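Local atomic coordinates of L-lysine 6-monooxygenase involved in desferrioxamine biosynthesis (Erwinia amylovora CFBP1430, PDB entry 5O8P), a protein that probably uses FAD and NADPH to N-hydroxylate cadaverine, an early step in building the siderophore desferrioxamine. Residues E242-S254 against H387-Y401. Sequence-based numbering, arbitrary orientation.
Sequences EMTSPEWIDYFHS and HTHGFVTPDLGMACY. With FAD (flavin-adenine dinucleotide), chain C.
Trp-248 and Phe-391 meet edge to face: the CD1-CE1 edge of Phe-391 is directed at the face of the six-membered indole ring, centroids 4.9 Å apart and planes at 63°. Phe-252 CB lies on the far face. The Phe-252 ring carries Gly-390 CA over its face in a CH-pi contact, 3.5 Å from the centroid.

Ile-249 has its CB directed toward segment 387-401. Its CG2 branch meets His-389 ND1 at 3.6 Å. The other branch, with CG1 anti to the carbonyl carbon (chi1 -63°), lays CG1 against Val-392 CG2; CD1 meets Val-392 CG2 as well and ends tip to tip with Met-398 CE at 3.5 Å. Pro-246 CD touches the same Met-398 CE, and its CG packs against Tyr-401 CE1.

Near the helix's other end, His-253 turns its edge to the face of His-389 in an offset T-shaped pair. Their NE2 atoms are hydrogen-bonded to backbone O of Val-367 and Gln-368, respectively.

Helix 246-253 thus packs against residues 387-392 and, past the 3-10 segment, Met-398 and Tyr-401; Leu-396 N of that segment donates a nearly straight 2.8 Å hydrogen bond to FAD O2, part of the flavin site of this N-hydroxylating monooxygenase family.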
loop_
_atom_site.group_PDB
_atom_site.type_symbol
_atom_site.label_atom_id
_atom_site.label_comp_id
_atom_site.label_asym_id
_atom_site.label_seq_id
_atom_site.Cartn_x
_atom_site.Cartn_y
_atom_site.Cartn_z
ATOM N N GLU B 242 -17.336 -2.574 -11.179
ATOM C CA GLU B 242 -18.347 -2.093 -12.140
ATOM C C GLU B 242 -19.525 -3.039 -12.361
ATOM O O GLU B 242 -20.519 -2.645 -12.938
ATOM C CB GLU B 242 -17.726 -1.815 -13.505
ATOM C CG GLU B 242 -16.741 -0.659 -13.559
ATOM C CD GLU B 242 -16.632 -0.057 -14.959
ATOM O OE1 GLU B 242 -16.526 -0.826 -15.963
ATOM O OE2 GLU B 242 -16.718 1.203 -15.049
ATOM N N MET B 243 -19.400 -4.295 -11.956
ATOM C CA MET B 243 -20.540 -5.212 -12.000
ATOM C C MET B 243 -21.564 -4.903 -10.914
ATOM O O MET B 243 -22.680 -5.386 -11.016
ATOM C CB MET B 243 -20.089 -6.671 -11.884
ATOM C CG MET B 243 -19.219 -7.158 -13.026
ATOM S SD MET B 243 -18.548 -8.814 -12.767
ATOM C CE MET B 243 -19.950 -9.828 -13.205
ATOM N N THR B 244 -21.186 -4.154 -9.865
ATOM C CA THR B 244 -22.158 -3.666 -8.875
ATOM C C THR B 244 -22.652 -2.333 -9.417
ATOM O O THR B 244 -22.245 -1.255 -8.982
ATOM C CB THR B 244 -21.617 -3.525 -7.422
ATOM O OG1 THR B 244 -20.914 -2.293 -7.282
ATOM C CG2 THR B 244 -20.707 -4.674 -7.045
ATOM N N SER B 245 -23.547 -2.433 -10.384
ATOM C CA SER B 245 -24.011 -1.280 -11.106
ATOM C C SER B 245 -25.405 -1.530 -11.656
ATOM O O SER B 245 -25.777 -2.679 -11.924
ATOM C CB SER B 245 -23.066 -0.993 -12.262
ATOM O OG SER B 245 -23.113 -2.022 -13.223
ATOM N N PRO B 246 -26.180 -0.452 -11.842
ATOM C CA PRO B 246 -27.495 -0.581 -12.445
ATOM C C PRO B 246 -27.474 -1.349 -13.763
ATOM O O PRO B 246 -28.341 -2.204 -13.981
ATOM C CB PRO B 246 -27.904 0.860 -12.651
ATOM C CG PRO B 246 -27.258 1.580 -11.514
ATOM C CD PRO B 246 -25.931 0.923 -11.354
ATOM N N GLU B 247 -26.459 -1.099 -14.591
ATOM C CA GLU B 247 -26.416 -1.722 -15.926
ATOM C C GLU B 247 -26.225 -3.210 -15.828
ATOM O O GLU B 247 -26.845 -3.942 -16.582
ATOM C CB GLU B 247 -25.318 -1.187 -16.828
ATOM C CG GLU B 247 -25.078 0.304 -16.767
ATOM C CD GLU B 247 -23.894 0.622 -15.899
ATOM O OE1 GLU B 247 -22.772 0.411 -16.365
ATOM O OE2 GLU B 247 -24.085 1.151 -14.782
ATOM N N TRP B 248 -25.371 -3.645 -14.904
ATOM C CA TRP B 248 -25.188 -5.070 -14.681
ATOM C C TRP B 248 -26.461 -5.726 -14.133
ATOM O O TRP B 248 -26.801 -6.854 -14.527
ATOM C CB TRP B 248 -24.013 -5.358 -13.740
ATOM C CG TRP B 248 -23.713 -6.803 -13.730
ATOM C CD1 TRP B 248 -22.992 -7.500 -14.655
ATOM C CD2 TRP B 248 -24.214 -7.763 -12.810
ATOM N NE1 TRP B 248 -22.995 -8.838 -14.359
ATOM C CE2 TRP B 248 -23.733 -9.028 -13.221
ATOM C CE3 TRP B 248 -25.022 -7.681 -11.669
ATOM C CZ2 TRP B 248 -24.013 -10.195 -12.520
ATOM C CZ3 TRP B 248 -25.302 -8.848 -10.971
ATOM C CH2 TRP B 248 -24.795 -10.088 -11.398
ATOM N N ILE B 249 -27.161 -5.031 -13.236
ATOM C CA ILE B 249 -28.352 -5.600 -12.613
ATOM C C ILE B 249 -29.438 -5.804 -13.666
ATOM O O ILE B 249 -30.082 -6.852 -13.684
ATOM C CB ILE B 249 -28.843 -4.767 -11.421
ATOM C CG1 ILE B 249 -27.784 -4.747 -10.324
ATOM C CG2 ILE B 249 -30.106 -5.377 -10.828
ATOM C CD1 ILE B 249 -27.934 -3.592 -9.352
ATOM N N ASP B 250 -29.601 -4.826 -14.560
ATOM C CA ASP B 250 -30.534 -4.959 -15.690
ATOM C C ASP B 250 -30.168 -6.174 -16.524
ATOM O O ASP B 250 -31.033 -6.959 -16.909
ATOM C CB ASP B 250 -30.518 -3.714 -16.591
ATOM C CG ASP B 250 -30.931 -2.436 -15.864
ATOM O OD1 ASP B 250 -31.719 -2.508 -14.895
ATOM O OD2 ASP B 250 -30.476 -1.346 -16.269
ATOM N N TYR B 251 -28.875 -6.314 -16.801
ATOM C CA TYR B 251 -28.357 -7.437 -17.587
ATOM C C TYR B 251 -28.681 -8.753 -16.895
ATOM O O TYR B 251 -29.269 -9.642 -17.520
ATOM C CB TYR B 251 -26.842 -7.277 -17.829
ATOM C CG TYR B 251 -26.102 -8.538 -18.216
ATOM C CD1 TYR B 251 -26.201 -9.045 -19.505
ATOM C CD2 TYR B 251 -25.292 -9.216 -17.294
ATOM C CE1 TYR B 251 -25.529 -10.202 -19.873
ATOM C CE2 TYR B 251 -24.617 -10.377 -17.650
ATOM C CZ TYR B 251 -24.748 -10.870 -18.940
ATOM O OH TYR B 251 -24.083 -12.011 -19.324
ATOM N N PHE B 252 -28.345 -8.844 -15.607
ATOM C CA PHE B 252 -28.561 -10.060 -14.827
ATOM C C PHE B 252 -30.027 -10.492 -14.762
ATOM O O PHE B 252 -30.324 -11.693 -14.788
ATOM C CB PHE B 252 -28.005 -9.892 -13.407
ATOM C CG PHE B 252 -28.032 -11.163 -12.597
ATOM C CD1 PHE B 252 -27.000 -12.091 -12.668
ATOM C CD2 PHE B 252 -29.150 -11.468 -11.829
ATOM C CE1 PHE B 252 -27.074 -13.269 -11.951
ATOM C CE2 PHE B 252 -29.227 -12.652 -11.116
ATOM C CZ PHE B 252 -28.192 -13.557 -11.182
ATOM N N HIS B 253 -30.928 -9.515 -14.698
ATOM C CA HIS B 253 -32.336 -9.769 -14.413
ATOM C C HIS B 253 -33.051 -10.228 -15.685
ATOM O O HIS B 253 -34.166 -10.717 -15.590
ATOM C CB HIS B 253 -32.999 -8.491 -13.835
ATOM C CG HIS B 253 -34.399 -8.690 -13.346
ATOM N ND1 HIS B 253 -35.499 -8.588 -14.171
ATOM C CD2 HIS B 253 -34.878 -8.974 -12.114
ATOM C CE1 HIS B 253 -36.596 -8.802 -13.470
ATOM N NE2 HIS B 253 -36.246 -9.038 -12.217
ATOM N N SER B 254 -32.410 -10.060 -16.856
ATOM C CA SER B 254 -32.988 -10.443 -18.146
ATOM C C SER B 254 -32.535 -11.836 -18.585
ATOM O O SER B 254 -33.049 -12.364 -19.575
ATOM C CB SER B 254 -32.588 -9.419 -19.208
ATOM O OG SER B 254 -31.190 -9.487 -19.471
ATOM N N HIS B 387 -31.693 -14.207 -5.972
ATOM C CA HIS B 387 -31.981 -15.170 -7.046
ATOM C C HIS B 387 -32.419 -14.539 -8.373
ATOM O O HIS B 387 -32.370 -15.197 -9.399
ATOM C CB HIS B 387 -32.979 -16.241 -6.553
ATOM C CG HIS B 387 -34.352 -15.723 -6.268
ATOM N ND1 HIS B 387 -34.691 -15.098 -5.079
ATOM C CD2 HIS B 387 -35.503 -15.857 -6.960
ATOM C CE1 HIS B 387 -35.976 -14.793 -5.096
ATOM N NE2 HIS B 387 -36.492 -15.246 -6.223
ATOM N N THR B 388 -32.855 -13.285 -8.348
ATOM C CA THR B 388 -33.318 -12.554 -9.550
ATOM C C THR B 388 -32.578 -11.234 -9.871
ATOM O O THR B 388 -32.686 -10.756 -10.998
ATOM C CB THR B 388 -34.804 -12.164 -9.389
ATOM O OG1 THR B 388 -34.957 -11.407 -8.176
ATOM C CG2 THR B 388 -35.720 -13.374 -9.370
ATOM N N HIS B 389 -31.884 -10.636 -8.897
ATOM C CA HIS B 389 -31.074 -9.422 -9.103
ATOM C C HIS B 389 -29.569 -9.620 -8.895
ATOM O O HIS B 389 -28.797 -8.678 -9.076
ATOM C CB HIS B 389 -31.574 -8.303 -8.186
ATOM C CG HIS B 389 -32.895 -7.749 -8.596
ATOM N ND1 HIS B 389 -33.047 -6.443 -9.011
ATOM C CD2 HIS B 389 -34.121 -8.319 -8.667
ATOM C CE1 HIS B 389 -34.317 -6.226 -9.310
ATOM N NE2 HIS B 389 -34.988 -7.349 -9.121
ATOM N N GLY B 390 -29.165 -10.821 -8.495
ATOM C CA GLY B 390 -27.767 -11.242 -8.538
ATOM C C GLY B 390 -26.986 -10.938 -7.281
ATOM O O GLY B 390 -27.548 -10.526 -6.271
ATOM N N PHE B 391 -25.664 -11.110 -7.379
ATOM C CA PHE B 391 -24.730 -10.968 -6.241
ATOM C C PHE B 391 -24.708 -9.593 -5.528
ATOM O O PHE B 391 -24.068 -9.469 -4.471
ATOM C CB PHE B 391 -23.315 -11.300 -6.728
ATOM C CG PHE B 391 -22.608 -10.134 -7.366
ATOM C CD1 PHE B 391 -22.787 -9.820 -8.712
ATOM C CD2 PHE B 391 -21.817 -9.302 -6.582
ATOM C CE1 PHE B 391 -22.146 -8.729 -9.267
ATOM C CE2 PHE B 391 -21.183 -8.203 -7.126
ATOM C CZ PHE B 391 -21.338 -7.925 -8.470
ATOM N N VAL B 392 -25.367 -8.573 -6.094
ATOM C CA VAL B 392 -25.282 -7.205 -5.545
ATOM C C VAL B 392 -26.264 -6.921 -4.410
ATOM O O VAL B 392 -26.246 -5.821 -3.844
ATOM C CB VAL B 392 -25.499 -6.126 -6.624
ATOM C CG1 VAL B 392 -24.451 -6.253 -7.719
ATOM C CG2 VAL B 392 -26.914 -6.211 -7.177
ATOM N N THR B 393 -27.092 -7.912 -4.054
ATOM C CA THR B 393 -28.265 -7.730 -3.196
ATOM C C THR B 393 -27.923 -7.419 -1.709
ATOM O O THR B 393 -28.451 -6.449 -1.169
ATOM C CB THR B 393 -29.221 -8.955 -3.356
ATOM O OG1 THR B 393 -29.720 -9.043 -4.701
ATOM C CG2 THR B 393 -30.384 -8.908 -2.446
ATOM N N PRO B 394 -27.023 -8.201 -1.055
ATOM C CA PRO B 394 -26.628 -7.856 0.323
ATOM C C PRO B 394 -25.667 -6.655 0.482
ATOM O O PRO B 394 -25.305 -6.324 1.610
ATOM C CB PRO B 394 -25.941 -9.142 0.833
ATOM C CG PRO B 394 -25.901 -10.114 -0.301
ATOM C CD PRO B 394 -26.288 -9.385 -1.541
ATOM N N ASP B 395 -25.267 -6.022 -0.618
ATOM C CA ASP B 395 -24.289 -4.930 -0.624
ATOM C C ASP B 395 -24.925 -3.666 -0.041
ATOM O O ASP B 395 -25.934 -3.186 -0.560
ATOM C CB ASP B 395 -23.830 -4.690 -2.085
ATOM C CG ASP B 395 -22.496 -3.929 -2.200
ATOM O OD1 ASP B 395 -22.147 -3.134 -1.312
ATOM O OD2 ASP B 395 -21.795 -4.112 -3.218
ATOM N N LEU B 396 -24.340 -3.134 1.031
ATOM C CA LEU B 396 -24.697 -1.798 1.532
ATOM C C LEU B 396 -24.477 -0.720 0.466
ATOM O O LEU B 396 -25.178 0.295 0.455
ATOM C CB LEU B 396 -23.899 -1.436 2.791
ATOM C CG LEU B 396 -24.172 -2.231 4.068
ATOM C CD1 LEU B 396 -23.294 -1.734 5.210
ATOM C CD2 LEU B 396 -25.640 -2.174 4.454
ATOM N N GLY B 397 -23.505 -0.949 -0.417
ATOM C CA GLY B 397 -23.214 -0.076 -1.549
ATOM C C GLY B 397 -24.318 0.105 -2.567
ATOM O O GLY B 397 -24.311 1.103 -3.280
ATOM N N MET B 398 -25.255 -0.836 -2.656
ATOM C CA MET B 398 -26.415 -0.675 -3.548
ATOM C C MET B 398 -27.741 -0.486 -2.805
ATOM O O MET B 398 -28.819 -0.683 -3.375
ATOM C CB MET B 398 -26.469 -1.841 -4.536
ATOM C CG MET B 398 -25.286 -1.831 -5.490
ATOM S SD MET B 398 -25.219 -0.383 -6.582
ATOM C CE MET B 398 -26.411 -0.838 -7.863
ATOM N N ALA B 399 -27.642 -0.047 -1.548
ATOM C CA ALA B 399 -28.801 0.186 -0.704
ATOM C C ALA B 399 -29.496 1.457 -1.139
ATOM O O ALA B 399 -30.713 1.466 -1.307
ATOM C CB ALA B 399 -28.388 0.281 0.755
ATOM N N CYS B 400 -28.727 2.529 -1.325
ATOM C CA CYS B 400 -29.285 3.789 -1.850
ATOM C C CYS B 400 -29.858 3.658 -3.266
ATOM O O CYS B 400 -30.880 4.274 -3.553
ATOM C CB CYS B 400 -28.256 4.904 -1.833
ATOM S SG CYS B 400 -28.001 5.625 -0.217
ATOM N N TYR B 401 -29.214 2.867 -4.139
ATOM C CA TYR B 401 -29.773 2.615 -5.469
ATOM C C TYR B 401 -31.181 2.025 -5.318
ATOM O O TYR B 401 -32.153 2.593 -5.833
ATOM C CB TYR B 401 -28.890 1.688 -6.348
ATOM C CG TYR B 401 -29.578 1.308 -7.652
ATOM C CD1 TYR B 401 -29.709 2.235 -8.686
ATOM C CD2 TYR B 401 -30.151 0.044 -7.832
ATOM C CE1 TYR B 401 -30.400 1.922 -9.851
ATOM C CE2 TYR B 401 -30.812 -0.291 -9.011
ATOM C CZ TYR B 401 -30.930 0.662 -10.020
ATOM O OH TYR B 401 -31.585 0.403 -11.204
HETATM P PA FAD C . -31.188 -7.099 9.305
HETATM O O1A FAD C . -30.193 -6.799 10.409
HETATM O O2A FAD C . -31.521 -8.536 8.979
HETATM O O5B FAD C . -32.532 -6.302 9.714
HETATM C C5B FAD C . -33.791 -6.946 9.876
HETATM C C4B FAD C . -34.607 -6.382 11.034
HETATM O O4B FAD C . -35.984 -6.753 10.866
HETATM C C3B FAD C . -34.173 -6.942 12.384
HETATM O O3B FAD C . -34.040 -5.857 13.312
HETATM C C2B FAD C . -35.267 -7.942 12.756
HETATM O O2B FAD C . -35.495 -8.066 14.164
HETATM C C1B FAD C . -36.484 -7.350 12.071
HETATM N N9A FAD C . -37.622 -8.280 11.834
HETATM C C8A FAD C . -37.616 -9.498 11.254
HETATM N N7A FAD C . -38.876 -10.018 11.228
HETATM C C5A FAD C . -39.707 -9.121 11.800
HETATM C C6A FAD C . -41.160 -9.016 12.108
HETATM N N6A FAD C . -42.018 -10.015 11.787
HETATM N N1A FAD C . -41.606 -7.886 12.718
HETATM C C2A FAD C . -40.775 -6.876 13.051
HETATM N N3A FAD C . -39.451 -6.911 12.808
HETATM C C4A FAD C . -38.870 -7.979 12.196
HETATM N N1 FAD C . -22.589 -5.976 3.820
HETATM C C2 FAD C . -21.826 -4.945 3.371
HETATM O O2 FAD C . -22.146 -4.403 2.289
HETATM N N3 FAD C . -20.753 -4.488 4.054
HETATM C C4 FAD C . -20.367 -5.034 5.221
HETATM O O4 FAD C . -19.370 -4.600 5.829
HETATM C C4X FAD C . -21.148 -6.166 5.780
HETATM N N5 FAD C . -20.816 -6.755 6.950
HETATM C C5X FAD C . -21.548 -7.788 7.430
HETATM C C6 FAD C . -21.157 -8.359 8.639
HETATM C C7 FAD C . -21.861 -9.423 9.196
HETATM C C7M FAD C . -21.415 -10.025 10.506
HETATM C C8 FAD C . -23.056 -9.956 8.479
HETATM C C8M FAD C . -23.834 -11.105 9.060
HETATM C C9 FAD C . -23.454 -9.394 7.265
HETATM C C9A FAD C . -22.753 -8.318 6.691
HETATM N N10 FAD C . -23.126 -7.703 5.448
HETATM C C10 FAD C . -22.322 -6.625 4.982
HETATM C "C1'" FAD C . -24.296 -8.126 4.630
HETATM C "C2'" FAD C . -25.564 -7.292 4.928
HETATM O "O2'" FAD C . -25.247 -5.885 4.955
HETATM C "C3'" FAD C . -26.275 -7.684 6.238
HETATM O "O3'" FAD C . -26.696 -9.056 6.188
HETATM C "C4'" FAD C . -27.496 -6.811 6.554
HETATM O "O4'" FAD C . -27.723 -6.802 7.968
HETATM C "C5'" FAD C . -28.766 -7.293 5.857
HETATM O "O5'" FAD C . -29.682 -6.201 5.751
HETATM P P FAD C . -31.127 -6.281 6.436
HETATM O O1P FAD C . -31.825 -4.956 6.210
HETATM O O2P FAD C . -31.718 -7.548 5.885
HETATM O O3P FAD C . -30.603 -6.360 7.976
#